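Importin-95 (Chaetomium thermophilum, PDB 4XRI) is a HEAT-repeat transport receptor of the importin-beta family that carries various protein cargoes into the nucleus and probably binds a small GTPase. Local coordinates at residues K88-T93 / R134-E139; T341-D346 / R393-S398; Q360-Y365 / S371-P376. The protein carries 2 engineered substitutions. One frame throughout, in Å; residues are numbered along the deposited sequence.

Contact 1 of 3, residues K88-T93 / R134-E139; sequences KWLNQT and RNQWPE
Leu-90 and Gln-136 mark the closest backbone approach, yet their CA atoms are 10.3 Å apart, so the two segments meet through side chains alone. Residues 88-91 form the last turn of helix 79-91, closed by a backbone bond of 3.1 Å from Gln-92 N to Lys-88 O; Gln-92 is the first residue to leave helical torsions. Segment 134-139 is irregular. It contains the end of the Schellman motif that closes helix 114-131, with Asn-135, at a positive phi of 58°, as the C-prime residue and Gln-136 N turned back to Glu-131 O.

Leu-90 carries one side of the contact with its forked end. Its CD1 lies 3.7 Å from Arg-134 NE, approaching the guanidinium at a slant, while CD2 comes within 3.6 Å of Gln-136 OE1. Both are van der Waals approaches of a methyl to a polar atom. Arg-134 gets there because its chain is stretched from CG to NE (chi2 177°), and Gln-136 extends beyond CG to meet the leucine at about a right angle. The pairing lies at the surface and buries only 107 Å² in total.

In the all-helical array of this HEAT-repeat protein, the contact brings together the C-terminal ends of helices 79-91 and 114-131, which are separated in sequence by helix 95-108. Deeper in, Trp-89 NE1 hydrogen-bonds Glu-131 OE2 and Leu-90 also touches Ile-130, both on helix 114-131. The turn after helix 79-91 is tied down by Thr-93, whose OG1 donates to Trp-89 O at 2.7 Å, tilted 22° from the carbonyl plane. The same OG1 is hydrogen-bonded to Arg-98. On the other segment, Trp-137 makes a cation-pi contact with Lys-102 and has Glu-139 OE1 in plane at its ring edge.

Contact 2 of 3, residues T341-D346 / R393-S398; sequences TKQDED and RDAAVS
The amide of Gln-343 meets the carboxylate of Asp-394 with the two planes turned 47° apart, and a single hydrogen bond joins them. Gln-343 NE2 donates to Asp-394 OD2 at 2.9 Å, with an N-H...O angle of 162°. Seen from the amide the acceptor lies almost in plane, whereas OD2 is met on its anti side and somewhat out of the carboxylate plane. The side chains run antiparallel past one another, and Gln-343 NE2 is also 3.4 Å from Asp-394 CB.

The bend in the glutamine at chi2 (95°) turns its amide onto the helix. There NE2 has a second acceptor, His-391 O, so two bonds fix the rotation of the amide; Gln-343 OE1 lies 3.0 Å from Thr-341 O, two acceptors with no bond between them. The carboxylate is likewise held at both oxygens, since OD1 is hydrogen-bonded to Ser-437 OG. Putting a leucine in place of Gln-343 would probably leave Asp-394 OD2 and His-391 O without this shared donor and let the loop drift from the helix.

Beside this polar pair is a small apolar one. Thr-341 CG2 packs on Ala-395 CB at 3.7 Å, while Thr-341 OG1 is bonded to Gln-338 O. Along helix 390-402, Asp-394 O receives both Ser-398 N, at 3.0 Å, and Ser-398 OG, at 2.7 Å, one from each side of the carbonyl plane.

The contact thus docks the loop after helix 324-340 against helix 390-402, across the two intervening helices 354-369 and 374-384, within the HEAT-repeat array. Phe-380 of helix 374-384 touches both Thr-341 and Ala-395, and helix 432-449 reaches Asp-394 through Val-434, which touches it, and Ser-437, the partner of its OD1.

Contact 3 of 3, residues Q360-Y365 / S371-P376; sequences QCLQLY and STIIPP
Leu-362 is the first residue of helical segment 360-365 to meet the other segment: its CD1 lies 3.7 Å from Ile-373 CD1. With CG anti to the backbone N (chi1 -172°), the leucine sends this methyl across to the isoleucine, although its CB does not point that way. One turn further on, Tyr-365 offers its CB, 3.8 Å from the same Ile-373 CD1. Its ring atom CD1 comes next, at 4.1 Å from that methyl, which approaches the ring aslant. The OH of Tyr-365 is hydrogen-bonded to Ala-325 O, which holds the far end of the ring, while its backbone N continues the helix with a 2.7 Å bond to Cys-361 O.

One methyl therefore rests against two side chains three residues apart on a helix. Ile-373 accounts for 74 of the 125 Å² buried here, and its extended chain (chi2 176°) puts CD1 at the far end, toward the helix. It belongs to a short 3-10 segment, in which Ile-374 N bonds to Ser-371 O at 3.1 Å, just before helix 374-384. Ile-373 also rests on Ile-403, while Tyr-365 and Leu-362 touch helix 324-340.

All three residues are buried, and the cluster joins helix 354-369 to the 3-10 turn that leads into helix 374-384, an arrangement consistent with the consecutive, closely packed helices of a HEAT-repeat array.

How the contacts relate
Contacts 2 and 3 are neighbours: their centres are about 17 Å apart and their nearest atoms about 5 Å, without touching. Contact 3 is nested in the chain between the two segments of contact 2, so the helical connection it packs lies within the loop that contact 2 closes, and helix 374-384 leads on to helix 390-402. Contact 1 comes earlier in the sequence and stands apart, its centre about 56 Å from that of contact 2 and about 54 Å from that of contact 3. It is a surface contact, centred about 39 Å from the chain centre, whereas the other two are buried. All three join parts of the same all-helical HEAT-repeat chain.

Contact 1 of 3, residues K88-T93 / R134-E139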
loop_
_atom_site.group_PDB
_atom_site.type_symbol
_atom_site.label_atom_id
_atom_site.label_comp_id
_atom_site.label_asym_id
_atom_site.label_seq_id
_atom_site.Cartn_x
_atom_site.Cartn_y
_atom_site.Cartn_z
ATOM N N LYS A 88 -7.409 0.573 -33.514
ATOM C CA LYS A 88 -8.629 1.002 -34.188
ATOM C C LYS A 88 -8.409 2.319 -34.928
ATOM O O LYS A 88 -8.939 2.516 -36.023
ATOM C CB LYS A 88 -9.784 1.145 -33.192
ATOM C CG LYS A 88 -10.195 -0.157 -32.517
ATOM C CD LYS A 88 -11.464 0.019 -31.691
ATOM C CE LYS A 88 -12.660 0.347 -32.576
ATOM N NZ LYS A 88 -13.906 0.538 -31.782
ATOM N N TRP A 89 -7.626 3.216 -34.337
ATOM C CA TRP A 89 -7.314 4.480 -34.995
ATOM C C TRP A 89 -6.424 4.245 -36.208
ATOM O O TRP A 89 -6.628 4.833 -37.270
ATOM C CB TRP A 89 -6.629 5.457 -34.038
ATOM C CG TRP A 89 -6.140 6.701 -34.728
ATOM C CD1 TRP A 89 -4.896 6.918 -35.250
ATOM C CD2 TRP A 89 -6.891 7.895 -34.979
ATOM N NE1 TRP A 89 -4.825 8.172 -35.804
ATOM C CE2 TRP A 89 -6.036 8.795 -35.649
ATOM C CE3 TRP A 89 -8.202 8.292 -34.698
ATOM C CZ2 TRP A 89 -6.450 10.064 -36.046
ATOM C CZ3 TRP A 89 -8.611 9.555 -35.088
ATOM C CH2 TRP A 89 -7.738 10.426 -35.757
ATOM N N LEU A 90 -5.436 3.375 -36.036
ATOM C CA LEU A 90 -4.467 3.097 -37.085
ATOM C C LEU A 90 -5.057 2.326 -38.265
ATOM O O LEU A 90 -4.821 2.683 -39.421
ATOM C CB LEU A 90 -3.278 2.319 -36.511
ATOM C CG LEU A 90 -2.238 3.119 -35.723
ATOM C CD1 LEU A 90 -1.128 2.203 -35.217
ATOM C CD2 LEU A 90 -1.665 4.236 -36.581
ATOM N N ASN A 91 -5.825 1.277 -37.982
ATOM C CA ASN A 91 -6.198 0.328 -39.029
ATOM C C ASN A 91 -7.688 0.205 -39.344
ATOM O O ASN A 91 -8.066 -0.529 -40.258
ATOM C CB ASN A 91 -5.664 -1.058 -38.666
ATOM C CG ASN A 91 -4.155 -1.142 -38.763
ATOM O OD1 ASN A 91 -3.552 -0.628 -39.705
ATOM N ND2 ASN A 91 -3.535 -1.783 -37.780
ATOM N N GLN A 92 -8.535 0.909 -38.604
ATOM C CA GLN A 92 -9.970 0.818 -38.853
ATOM C C GLN A 92 -10.565 2.162 -39.253
ATOM O O GLN A 92 -11.782 2.356 -39.223
ATOM C CB GLN A 92 -10.684 0.253 -37.628
ATOM C CG GLN A 92 -10.310 -1.194 -37.348
ATOM C CD GLN A 92 -10.988 -1.754 -36.118
ATOM O OE1 GLN A 92 -10.349 -2.393 -35.281
ATOM N NE2 GLN A 92 -12.292 -1.529 -36.005
ATOM N N THR A 93 -9.692 3.086 -39.634
ATOM C CA THR A 93 -10.114 4.347 -40.221
ATOM C C THR A 93 -9.465 4.509 -41.589
ATOM O O THR A 93 -8.545 3.771 -41.940
ATOM C CB THR A 93 -9.738 5.553 -39.338
ATOM O OG1 THR A 93 -8.311 5.638 -39.235
ATOM C CG2 THR A 93 -10.337 5.412 -37.951
ATOM N N ARG A 134 5.233 7.289 -34.966
ATOM C CA ARG A 134 5.286 6.797 -36.340
ATOM C C ARG A 134 5.450 7.941 -37.336
ATOM O O ARG A 134 5.433 7.723 -38.548
ATOM C CB ARG A 134 4.026 5.996 -36.668
ATOM C CG ARG A 134 3.915 4.685 -35.911
ATOM C CD ARG A 134 2.613 3.975 -36.230
ATOM N NE ARG A 134 2.564 2.643 -35.634
ATOM C CZ ARG A 134 3.037 1.547 -36.217
ATOM N NH1 ARG A 134 3.591 1.622 -37.418
ATOM N NH2 ARG A 134 2.953 0.376 -35.599
ATOM N N ASN A 135 5.597 9.154 -36.809
ATOM C CA ASN A 135 5.812 10.355 -37.614
ATOM C C ASN A 135 4.683 10.599 -38.620
ATOM O O ASN A 135 4.922 10.911 -39.788
ATOM C CB ASN A 135 7.159 10.267 -38.336
ATOM C CG ASN A 135 7.631 11.609 -38.861
ATOM O OD1 ASN A 135 7.182 12.662 -38.405
ATOM N ND2 ASN A 135 8.541 11.577 -39.827
ATOM N N GLN A 136 3.446 10.471 -38.151
ATOM C CA GLN A 136 2.281 10.597 -39.021
ATOM C C GLN A 136 1.549 11.932 -38.845
ATOM O O GLN A 136 0.564 12.204 -39.529
ATOM C CB GLN A 136 1.323 9.432 -38.772
ATOM C CG GLN A 136 1.870 8.099 -39.258
ATOM C CD GLN A 136 1.060 6.912 -38.780
ATOM O OE1 GLN A 136 0.292 7.014 -37.824
ATOM N NE2 GLN A 136 1.226 5.775 -39.449
ATOM N N TRP A 137 2.034 12.759 -37.925
ATOM C CA TRP A 137 1.522 14.120 -37.771
ATOM C C TRP A 137 2.680 15.106 -37.633
ATOM O O TRP A 137 2.859 15.714 -36.576
ATOM C CB TRP A 137 0.593 14.215 -36.558
ATOM C CG TRP A 137 -0.408 15.334 -36.630
ATOM C CD1 TRP A 137 -0.452 16.346 -37.546
ATOM C CD2 TRP A 137 -1.524 15.540 -35.750
ATOM N NE1 TRP A 137 -1.522 17.171 -37.288
ATOM C CE2 TRP A 137 -2.193 16.699 -36.196
ATOM C CE3 TRP A 137 -2.017 14.858 -34.636
ATOM C CZ2 TRP A 137 -3.332 17.188 -35.557
ATOM C CZ3 TRP A 137 -3.148 15.348 -34.007
ATOM C CH2 TRP A 137 -3.792 16.500 -34.468
ATOM N N PRO A 138 3.479 15.262 -38.702
ATOM C CA PRO A 138 4.691 16.089 -38.632
ATOM C C PRO A 138 4.406 17.572 -38.404
ATOM O O PRO A 138 5.309 18.305 -38.001
ATOM C CB PRO A 138 5.342 15.868 -40.002
ATOM C CG PRO A 138 4.213 15.505 -40.896
ATOM C CD PRO A 138 3.274 14.702 -40.049
ATOM N N GLU A 139 3.172 18.003 -38.644
ATOM C CA GLU A 139 2.827 19.419 -38.526
ATOM C C GLU A 139 2.472 19.832 -37.101
ATOM O O GLU A 139 2.465 21.022 -36.779
ATOM C CB GLU A 139 1.654 19.765 -39.449
ATOM C CG GLU A 139 1.855 19.401 -40.913
ATOM C CD GLU A 139 1.338 18.016 -41.253
ATOM O OE1 GLU A 139 1.148 17.202 -40.325
ATOM O OE2 GLU A 139 1.113 17.746 -42.452
#

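Contact 2 of 3, residues T341-D346 / R393-S398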
loop_
_atom_site.group_PDB
_atom_site.type_symbol
_atom_site.label_atom_id
_atom_site.label_comp_id
_atom_site.label_asym_id
_atom_site.label_seq_id
_atom_site.Cartn_x
_atom_site.Cartn_y
_atom_site.Cartn_z
ATOM N N THR A 341 -3.971 25.356 14.480
ATOM C CA THR A 341 -5.054 26.067 15.151
ATOM C C THR A 341 -6.161 26.477 14.183
ATOM O O THR A 341 -7.107 27.162 14.569
ATOM C CB THR A 341 -4.542 27.330 15.872
ATOM O OG1 THR A 341 -4.217 28.338 14.905
ATOM C CG2 THR A 341 -3.311 27.014 16.707
ATOM N N LYS A 342 -6.046 26.052 12.930
ATOM C CA LYS A 342 -7.035 26.404 11.917
ATOM C C LYS A 342 -8.007 25.258 11.646
ATOM O O LYS A 342 -8.418 25.050 10.504
ATOM C CB LYS A 342 -6.346 26.811 10.613
ATOM C CG LYS A 342 -5.304 27.905 10.766
ATOM C CD LYS A 342 -5.892 29.164 11.381
ATOM C CE LYS A 342 -4.851 30.275 11.443
ATOM N NZ LYS A 342 -5.328 31.459 12.212
ATOM N N GLN A 343 -8.375 24.519 12.689
ATOM C CA GLN A 343 -9.287 23.392 12.525
ATOM C C GLN A 343 -10.665 23.858 12.081
ATOM O O GLN A 343 -11.131 24.925 12.478
ATOM C CB GLN A 343 -9.423 22.586 13.822
ATOM C CG GLN A 343 -8.121 22.238 14.509
ATOM C CD GLN A 343 -7.758 23.236 15.587
ATOM O OE1 GLN A 343 -7.954 24.438 15.425
ATOM N NE2 GLN A 343 -7.230 22.739 16.700
ATOM N N ASP A 344 -11.307 23.050 11.249
ATOM C CA ASP A 344 -12.707 23.254 10.916
ATOM C C ASP A 344 -13.514 22.132 11.547
ATOM O O ASP A 344 -13.488 20.996 11.075
ATOM C CB ASP A 344 -12.920 23.295 9.401
ATOM C CG ASP A 344 -14.282 23.845 9.019
ATOM O OD1 ASP A 344 -15.154 23.965 9.906
ATOM O OD2 ASP A 344 -14.481 24.159 7.827
ATOM N N GLU A 345 -14.221 22.458 12.622
ATOM C CA GLU A 345 -14.971 21.468 13.385
ATOM C C GLU A 345 -16.113 20.867 12.573
ATOM O O GLU A 345 -16.527 19.732 12.812
ATOM C CB GLU A 345 -15.515 22.090 14.675
ATOM C CG GLU A 345 -16.374 23.337 14.475
ATOM C CD GLU A 345 -15.556 24.590 14.204
ATOM O OE1 GLU A 345 -14.316 24.486 14.091
ATOM O OE2 GLU A 345 -16.156 25.682 14.103
ATOM N N ASP A 346 -16.613 21.628 11.605
ATOM C CA ASP A 346 -17.720 21.178 10.770
ATOM C C ASP A 346 -17.269 20.207 9.684
ATOM O O ASP A 346 -17.999 19.283 9.327
ATOM C CB ASP A 346 -18.422 22.374 10.125
ATOM C CG ASP A 346 -19.077 23.283 11.143
ATOM O OD1 ASP A 346 -19.574 22.771 12.166
ATOM O OD2 ASP A 346 -19.094 24.512 10.918
ATOM N N ARG A 393 -5.606 24.594 22.408
ATOM C CA ARG A 393 -5.400 23.444 23.282
ATOM C C ARG A 393 -5.294 22.175 22.446
ATOM O O ARG A 393 -4.399 21.354 22.654
ATOM C CB ARG A 393 -6.534 23.310 24.303
ATOM C CG ARG A 393 -6.639 24.472 25.278
ATOM C CD ARG A 393 -7.407 24.075 26.531
ATOM N NE ARG A 393 -8.747 23.577 26.232
ATOM C CZ ARG A 393 -9.797 24.352 25.983
ATOM N NH1 ARG A 393 -9.664 25.670 25.985
ATOM N NH2 ARG A 393 -10.978 23.808 25.725
ATOM N N ASP A 394 -6.218 22.031 21.500
ATOM C CA ASP A 394 -6.217 20.906 20.578
ATOM C C ASP A 394 -4.928 20.874 19.768
ATOM O O ASP A 394 -4.339 19.814 19.563
ATOM C CB ASP A 394 -7.423 20.974 19.640
ATOM C CG ASP A 394 -7.462 19.820 18.658
ATOM O OD1 ASP A 394 -7.946 18.736 19.040
ATOM O OD2 ASP A 394 -7.016 19.999 17.505
ATOM N N ALA A 395 -4.494 22.044 19.308
ATOM C CA ALA A 395 -3.252 22.157 18.552
ATOM C C ALA A 395 -2.062 21.732 19.402
ATOM O O ALA A 395 -1.149 21.056 18.925
ATOM C CB ALA A 395 -3.063 23.577 18.052
ATOM N N ALA A 396 -2.094 22.125 20.672
ATOM C CA ALA A 396 -0.997 21.861 21.594
ATOM C C ALA A 396 -0.796 20.365 21.827
ATOM O O ALA A 396 0.323 19.862 21.720
ATOM C CB ALA A 396 -1.239 22.573 22.919
ATOM N N VAL A 397 -1.877 19.660 22.150
ATOM C CA VAL A 397 -1.796 18.223 22.392
ATOM C C VAL A 397 -1.467 17.477 21.100
ATOM O O VAL A 397 -0.716 16.503 21.115
ATOM C CB VAL A 397 -3.106 17.661 23.002
ATOM C CG1 VAL A 397 -3.321 18.231 24.395
ATOM C CG2 VAL A 397 -4.299 17.961 22.116
ATOM N N SER A 398 -2.020 17.949 19.985
ATOM C CA SER A 398 -1.757 17.352 18.679
ATOM C C SER A 398 -0.274 17.420 18.354
ATOM O O SER A 398 0.339 16.420 17.971
ATOM C CB SER A 398 -2.562 18.053 17.582
ATOM O OG SER A 398 -3.950 17.819 17.735
#

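Contact 3 of 3, residues Q360-Y365 / S371-P376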
loop_
_atom_site.group_PDB
_atom_site.type_symbol
_atom_site.label_atom_id
_atom_site.label_comp_id
_atom_site.label_asym_id
_atom_site.label_seq_id
_atom_site.Cartn_x
_atom_site.Cartn_y
_atom_site.Cartn_z
ATOM N N GLN A 360 0.256 16.386 9.184
ATOM C CA GLN A 360 1.015 15.391 8.430
ATOM C C GLN A 360 2.456 15.852 8.271
ATOM O O GLN A 360 3.393 15.097 8.528
ATOM C CB GLN A 360 0.393 15.139 7.048
ATOM C CG GLN A 360 -1.031 14.608 7.068
ATOM C CD GLN A 360 -1.201 13.387 7.947
ATOM O OE1 GLN A 360 -0.359 12.488 7.957
ATOM N NE2 GLN A 360 -2.297 13.350 8.698
ATOM N N CYS A 361 2.610 17.103 7.849
ATOM C CA CYS A 361 3.918 17.714 7.646
ATOM C C CYS A 361 4.741 17.700 8.929
ATOM O O CYS A 361 5.933 17.385 8.909
ATOM C CB CYS A 361 3.757 19.153 7.136
ATOM S SG CYS A 361 5.288 19.931 6.573
ATOM N N LEU A 362 4.097 18.044 10.041
ATOM C CA LEU A 362 4.764 18.097 11.337
ATOM C C LEU A 362 5.305 16.728 11.738
ATOM O O LEU A 362 6.425 16.615 12.237
ATOM C CB LEU A 362 3.807 18.621 12.407
ATOM C CG LEU A 362 4.427 18.908 13.773
ATOM C CD1 LEU A 362 5.607 19.859 13.627
ATOM C CD2 LEU A 362 3.388 19.486 14.722
ATOM N N GLN A 363 4.499 15.695 11.512
ATOM C CA GLN A 363 4.919 14.313 11.739
ATOM C C GLN A 363 6.174 13.982 10.943
ATOM O O GLN A 363 7.167 13.511 11.495
ATOM C CB GLN A 363 3.801 13.336 11.367
ATOM C CG GLN A 363 2.833 13.038 12.490
ATOM C CD GLN A 363 2.015 11.789 12.221
ATOM O OE1 GLN A 363 2.063 11.229 11.125
ATOM N NE2 GLN A 363 1.264 11.341 13.221
ATOM N N LEU A 364 6.112 14.233 9.639
ATOM C CA LEU A 364 7.240 14.007 8.741
ATOM C C LEU A 364 8.452 14.840 9.136
ATOM O O LEU A 364 9.593 14.390 9.016
ATOM C CB LEU A 364 6.842 14.325 7.297
ATOM C CG LEU A 364 5.794 13.423 6.643
ATOM C CD1 LEU A 364 5.360 14.010 5.307
ATOM C CD2 LEU A 364 6.342 12.018 6.453
ATOM N N TYR A 365 8.198 16.058 9.607
ATOM C CA TYR A 365 9.267 16.955 10.019
ATOM C C TYR A 365 10.023 16.390 11.217
ATOM O O TYR A 365 11.249 16.488 11.294
ATOM C CB TYR A 365 8.707 18.338 10.357
ATOM C CG TYR A 365 9.569 19.481 9.865
ATOM C CD1 TYR A 365 10.775 19.784 10.485
ATOM C CD2 TYR A 365 9.181 20.251 8.773
ATOM C CE1 TYR A 365 11.568 20.822 10.033
ATOM C CE2 TYR A 365 9.966 21.292 8.319
ATOM C CZ TYR A 365 11.157 21.572 8.951
ATOM O OH TYR A 365 11.941 22.606 8.496
ATOM N N SER A 371 15.541 15.555 17.056
ATOM C CA SER A 371 15.513 16.355 18.281
ATOM C C SER A 371 15.476 17.859 18.029
ATOM O O SER A 371 15.076 18.629 18.905
ATOM C CB SER A 371 16.726 16.016 19.152
ATOM O OG SER A 371 16.708 14.654 19.541
ATOM N N THR A 372 15.896 18.275 16.838
ATOM C CA THR A 372 15.930 19.690 16.477
ATOM C C THR A 372 14.538 20.325 16.546
ATOM O O THR A 372 14.398 21.521 16.810
ATOM C CB THR A 372 16.516 19.884 15.058
ATOM O OG1 THR A 372 17.809 19.270 14.988
ATOM C CG2 THR A 372 16.647 21.364 14.713
ATOM N N ILE A 373 13.509 19.513 16.329
ATOM C CA ILE A 373 12.134 20.006 16.281
ATOM C C ILE A 373 11.542 20.251 17.671
ATOM O O ILE A 373 10.522 20.926 17.812
ATOM C CB ILE A 373 11.218 19.020 15.525
ATOM C CG1 ILE A 373 9.980 19.738 14.987
ATOM C CG2 ILE A 373 10.830 17.846 16.421
ATOM C CD1 ILE A 373 9.091 18.855 14.144
ATOM N N ILE A 374 12.188 19.713 18.698
ATOM C CA ILE A 374 11.608 19.703 20.040
ATOM C C ILE A 374 11.456 21.089 20.704
ATOM O O ILE A 374 10.387 21.388 21.240
ATOM C CB ILE A 374 12.422 18.783 20.968
ATOM C CG1 ILE A 374 12.200 17.323 20.575
ATOM C CG2 ILE A 374 12.043 19.006 22.421
ATOM C CD1 ILE A 374 13.143 16.359 21.252
ATOM N N PRO A 375 12.505 21.940 20.673
ATOM C CA PRO A 375 12.315 23.235 21.347
ATOM C C PRO A 375 11.181 24.122 20.792
ATOM O O PRO A 375 10.457 24.704 21.599
ATOM C CB PRO A 375 13.674 23.924 21.166
ATOM C CG PRO A 375 14.641 22.815 21.019
ATOM C CD PRO A 375 13.909 21.753 20.254
ATOM N N PRO A 376 11.020 24.234 19.456
ATOM C CA PRO A 376 9.898 25.084 19.033
ATOM C C PRO A 376 8.525 24.475 19.323
ATOM O O PRO A 376 7.569 25.217 19.549
ATOM C CB PRO A 376 10.116 25.228 17.519
ATOM C CG PRO A 376 10.928 24.050 17.137
ATOM C CD PRO A 376 11.832 23.801 18.303
#